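Local coordinates for nitrate transport protein (PDB 3KSX) that probably delivers alkanesulfonates to an ABC importer as its periplasmic binding protein, and is held here in complex with the sulfonate buffer MOPS, at residues A[41-55]-A[227-241]. Numbering follows the deposited sequence.
Sequences SLVLAKQHRLLEQRF and FVQQVMGTLNQADGL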
# COMPACT_ATOMS: atom_id res chain seq x y z
N SER A 41 10.15 3.51 -3.72
CA SER A 41 11.13 4.11 -2.80
C SER A 41 11.84 3.07 -1.89
O SER A 41 13.06 3.19 -1.65
CB SER A 41 10.54 5.26 -2.01
OG SER A 41 9.84 4.77 -0.90
N LEU A 42 11.11 2.02 -1.47
CA LEU A 42 11.70 1.03 -0.57
C LEU A 42 12.62 0.12 -1.32
O LEU A 42 13.65 -0.33 -0.80
CB LEU A 42 10.62 0.22 0.14
CG LEU A 42 9.64 1.08 0.97
CD1 LEU A 42 8.80 0.22 1.84
CD2 LEU A 42 10.40 2.09 1.80
N VAL A 43 12.21 -0.21 -2.56
CA VAL A 43 13.09 -0.90 -3.51
C VAL A 43 14.41 -0.12 -3.67
O VAL A 43 15.50 -0.74 -3.60
CB VAL A 43 12.38 -1.23 -4.93
CG1 VAL A 43 13.36 -1.83 -5.92
CG2 VAL A 43 11.16 -2.18 -4.75
N LEU A 44 14.34 1.20 -3.85
CA LEU A 44 15.58 1.99 -3.95
C LEU A 44 16.36 1.99 -2.66
O LEU A 44 17.58 1.83 -2.70
CB LEU A 44 15.35 3.42 -4.41
CG LEU A 44 15.00 3.41 -5.89
CD1 LEU A 44 14.66 4.80 -6.25
CD2 LEU A 44 16.11 2.82 -6.81
N ALA A 45 15.69 2.19 -1.53
CA ALA A 45 16.36 2.07 -0.24
C ALA A 45 17.07 0.74 -0.09
O ALA A 45 18.21 0.70 0.32
CB ALA A 45 15.41 2.36 0.94
N LYS A 46 16.39 -0.34 -0.42
CA LYS A 46 16.98 -1.67 -0.40
C LYS A 46 18.23 -1.72 -1.31
O LYS A 46 19.32 -2.06 -0.85
CB LYS A 46 15.94 -2.75 -0.74
CG LYS A 46 16.45 -4.17 -0.66
CD LYS A 46 15.33 -5.21 -0.83
CE LYS A 46 15.94 -6.61 -0.91
NZ LYS A 46 17.19 -6.67 -1.74
N GLN A 47 18.10 -1.32 -2.57
CA GLN A 47 19.19 -1.56 -3.49
C GLN A 47 20.36 -0.63 -3.21
O GLN A 47 21.53 -1.04 -3.40
CB GLN A 47 18.77 -1.49 -4.96
CG GLN A 47 17.54 -2.31 -5.38
CD GLN A 47 17.44 -3.71 -4.74
OE1 GLN A 47 18.41 -4.47 -4.70
NE2 GLN A 47 16.23 -4.06 -4.25
N HIS A 48 20.06 0.58 -2.73
CA HIS A 48 21.11 1.56 -2.39
C HIS A 48 21.76 1.37 -1.04
O HIS A 48 22.70 2.11 -0.66
CB HIS A 48 20.55 2.98 -2.47
CG HIS A 48 20.35 3.46 -3.88
ND1 HIS A 48 20.33 4.80 -4.22
CD2 HIS A 48 20.18 2.78 -5.04
CE1 HIS A 48 20.14 4.93 -5.52
NE2 HIS A 48 20.04 3.71 -6.05
N ARG A 49 21.24 0.40 -0.30
CA ARG A 49 21.71 0.07 1.04
C ARG A 49 21.73 1.26 1.99
O ARG A 49 22.67 1.41 2.73
CB ARG A 49 23.09 -0.63 0.97
CG ARG A 49 23.17 -1.68 -0.15
CD ARG A 49 24.35 -2.61 -0.02
NE ARG A 49 24.39 -3.32 1.28
CZ ARG A 49 23.72 -4.43 1.60
NH1 ARG A 49 22.89 -5.02 0.75
NH2 ARG A 49 23.92 -4.94 2.80
N LEU A 50 20.68 2.07 1.99
CA LEU A 50 20.62 3.32 2.79
C LEU A 50 20.63 3.05 4.29
O LEU A 50 21.26 3.78 5.08
CB LEU A 50 19.36 4.13 2.45
CG LEU A 50 19.23 4.57 0.96
CD1 LEU A 50 18.07 5.53 0.76
CD2 LEU A 50 20.55 5.27 0.58
N LEU A 51 19.92 2.01 4.68
CA LEU A 51 19.77 1.69 6.10
C LEU A 51 21.09 1.11 6.57
O LEU A 51 21.53 1.44 7.66
CB LEU A 51 18.63 0.66 6.31
CG LEU A 51 17.22 1.24 6.09
CD1 LEU A 51 16.20 0.23 6.48
CD2 LEU A 51 17.00 2.53 6.88
N GLU A 52 21.68 0.25 5.75
CA GLU A 52 22.95 -0.42 6.10
C GLU A 52 24.02 0.61 6.24
O GLU A 52 24.74 0.62 7.23
CB GLU A 52 23.35 -1.46 5.07
CG GLU A 52 22.38 -2.62 4.98
CD GLU A 52 21.17 -2.37 4.05
OE1 GLU A 52 20.92 -1.22 3.63
OE2 GLU A 52 20.47 -3.33 3.74
N GLN A 53 24.06 1.56 5.33
CA GLN A 53 24.98 2.67 5.48
C GLN A 53 24.79 3.49 6.76
O GLN A 53 25.76 3.88 7.41
CB GLN A 53 24.84 3.63 4.31
CG GLN A 53 25.15 3.03 2.97
CD GLN A 53 25.22 4.13 1.95
OE1 GLN A 53 25.82 5.16 2.23
NE2 GLN A 53 24.55 3.96 0.82
N ARG A 54 23.53 3.73 7.15
CA ARG A 54 23.22 4.51 8.34
C ARG A 54 23.46 3.75 9.69
O ARG A 54 23.81 4.34 10.73
CB ARG A 54 21.76 5.00 8.23
CG ARG A 54 21.30 5.88 9.42
CD ARG A 54 21.04 7.31 8.99
NE ARG A 54 20.66 8.23 10.09
CZ ARG A 54 19.44 8.81 10.25
NH1 ARG A 54 18.44 8.54 9.41
NH2 ARG A 54 19.22 9.66 11.27
N PHE A 55 23.27 2.46 9.69
CA PHE A 55 23.24 1.71 10.93
C PHE A 55 24.16 0.49 10.81
O PHE A 55 23.70 -0.64 10.74
CB PHE A 55 21.80 1.26 11.16
CG PHE A 55 20.81 2.41 11.27
CD1 PHE A 55 20.81 3.24 12.41
CD2 PHE A 55 19.86 2.62 10.26
CE1 PHE A 55 19.88 4.26 12.52
CE2 PHE A 55 18.96 3.63 10.35
CZ PHE A 55 18.96 4.45 11.50
N PHE A 227 15.76 4.85 17.21
CA PHE A 227 16.26 4.11 16.07
C PHE A 227 15.15 4.07 15.04
O PHE A 227 15.42 4.31 13.88
CB PHE A 227 16.73 2.71 16.48
CG PHE A 227 16.99 1.78 15.33
CD1 PHE A 227 18.21 1.79 14.68
CD2 PHE A 227 16.03 0.83 14.95
CE1 PHE A 227 18.46 0.90 13.64
CE2 PHE A 227 16.29 -0.07 13.90
CZ PHE A 227 17.48 -0.03 13.25
N VAL A 228 13.90 3.80 15.47
CA VAL A 228 12.76 3.76 14.53
C VAL A 228 12.54 5.12 13.88
O VAL A 228 12.30 5.20 12.66
CB VAL A 228 11.51 3.24 15.21
CG1 VAL A 228 10.23 3.54 14.34
CG2 VAL A 228 11.71 1.69 15.46
N GLN A 229 12.69 6.17 14.68
CA GLN A 229 12.58 7.56 14.16
C GLN A 229 13.64 7.82 13.07
O GLN A 229 13.34 8.35 11.99
CB GLN A 229 12.68 8.54 15.31
CG GLN A 229 12.67 10.02 14.92
CD GLN A 229 12.60 10.92 16.20
OE1 GLN A 229 11.94 11.97 16.20
NE2 GLN A 229 13.24 10.47 17.31
N GLN A 230 14.89 7.43 13.36
CA GLN A 230 15.99 7.58 12.41
C GLN A 230 15.79 6.74 11.19
O GLN A 230 16.09 7.20 10.09
CB GLN A 230 17.31 7.24 13.06
CG GLN A 230 17.80 8.41 13.88
CD GLN A 230 18.52 7.95 15.10
OE1 GLN A 230 19.32 7.00 15.04
NE2 GLN A 230 18.22 8.58 16.23
N VAL A 231 15.27 5.50 11.35
CA VAL A 231 14.88 4.66 10.21
C VAL A 231 13.90 5.41 9.29
O VAL A 231 14.15 5.49 8.07
CB VAL A 231 14.29 3.30 10.68
CG1 VAL A 231 13.73 2.52 9.52
CG2 VAL A 231 15.40 2.43 11.37
N MET A 232 12.84 5.95 9.88
CA MET A 232 11.81 6.69 9.13
C MET A 232 12.48 7.85 8.44
O MET A 232 12.19 8.11 7.28
CB MET A 232 10.75 7.32 10.00
CG MET A 232 9.84 6.39 10.82
SD MET A 232 8.90 5.34 9.72
CE MET A 232 9.90 3.82 9.57
N GLY A 233 13.38 8.54 9.15
CA GLY A 233 14.21 9.61 8.52
C GLY A 233 14.90 9.22 7.23
O GLY A 233 14.92 9.97 6.28
N THR A 234 15.50 8.03 7.21
CA THR A 234 16.25 7.55 6.07
C THR A 234 15.30 7.10 4.97
O THR A 234 15.56 7.30 3.77
CB THR A 234 17.25 6.40 6.52
OG1 THR A 234 18.15 6.94 7.47
CG2 THR A 234 18.09 5.86 5.37
N LEU A 235 14.17 6.54 5.36
CA LEU A 235 13.21 6.15 4.34
C LEU A 235 12.55 7.40 3.71
O LEU A 235 12.10 7.37 2.54
CB LEU A 235 12.18 5.18 4.92
CG LEU A 235 12.73 3.85 5.43
CD1 LEU A 235 11.60 2.99 5.82
CD2 LEU A 235 13.53 3.18 4.28
N ASN A 236 12.47 8.47 4.50
CA ASN A 236 11.87 9.75 4.05
C ASN A 236 12.75 10.29 2.93
O ASN A 236 12.27 10.86 1.94
CB ASN A 236 11.79 10.73 5.20
CG ASN A 236 11.44 12.10 4.76
OD1 ASN A 236 12.26 12.77 4.16
ND2 ASN A 236 10.19 12.55 5.02
N GLN A 237 14.05 10.12 3.10
CA GLN A 237 15.00 10.53 2.09
C GLN A 237 14.93 9.67 0.81
O GLN A 237 14.94 10.22 -0.32
CB GLN A 237 16.43 10.53 2.65
CG GLN A 237 16.69 11.60 3.72
CD GLN A 237 16.20 12.99 3.31
OE1 GLN A 237 16.64 13.54 2.27
NE2 GLN A 237 15.29 13.58 4.11
N ALA A 238 14.84 8.35 0.96
CA ALA A 238 14.73 7.42 -0.21
C ALA A 238 13.63 7.87 -1.22
O ALA A 238 13.82 7.78 -2.49
CB ALA A 238 14.39 5.96 0.27
N ASP A 239 12.49 8.34 -0.67
CA ASP A 239 11.37 8.73 -1.51
C ASP A 239 11.81 9.84 -2.46
O ASP A 239 11.31 9.94 -3.59
CB ASP A 239 10.17 9.21 -0.71
CG ASP A 239 8.97 9.47 -1.62
OD1 ASP A 239 8.36 8.49 -2.11
OD2 ASP A 239 8.67 10.65 -1.91
N GLY A 240 12.72 10.68 -1.97
CA GLY A 240 13.23 11.83 -2.71
C GLY A 240 13.96 11.38 -3.94
O GLY A 240 13.95 12.06 -4.93
N LEU A 241 14.59 10.20 -3.89
CA LEU A 241 15.23 9.60 -5.07
C LEU A 241 14.45 9.60 -6.40
O LEU A 241 15.01 9.76 -7.49
CB LEU A 241 15.62 8.15 -4.75
CG LEU A 241 16.81 8.06 -3.78
CD1 LEU A 241 17.39 6.67 -3.70
CD2 LEU A 241 17.88 9.10 -4.20
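Arg54 reaches over the 227-241 helix beside Thr234. Its CB and CG run past Thr234 OG1 without polar contact, and CG also rests over one face of the Phe55 ring. With CG anti to the backbone N (chi1 -178°), the bend at chi2 carries CD and the guanidinium alongside Thr234. CD passes OG1 at 3.3 Å. NH1 donates to Thr234 OG1 in the guanidinium plane at 2.5 Å, shorter than usual, so the exact length is doubtful. NH1 also lies 2.8 Å from Gln230 O, at a poor angle for a bond. NH2 is pressed close to Gln230 CG, and Gln230 CB sits over one guanidinium face.

Phe55 has Phe227 on the face opposite Arg54 CG. Phe227 turns its edge to that face, an edge-to-face pair with centroids 4.7 Å apart and planes at 62°. Gln230 CB meets the Phe55 rim, and Val231 CG2 lies near CE2.

The two helices of 41-55 follow strand 30-36 and lead to strand 59-65, a beta-alpha-beta crossover in one lobe of the periplasmic binding protein fold. Helix 225-244 packs beside them. A Schellman motif at Arg49 separates the two helices.

Thr234 CG2 touches Leu50 CB and Leu51 CD2. Leu50 CD1 touches Ala238 CB, which also meets Ala45 CB. Helix 41-48 crosses 227-241 at 106°, and Ser41 CB comes within 3.6 Å of Asp239 CA. Asp239 OD2 accepts a hydrogen bond from Ala274 N, outside the two segments. Leu241 CB packs on Leu44 CD1, while Leu241 CD1 approaches His48 ND1 at 3.5 Å.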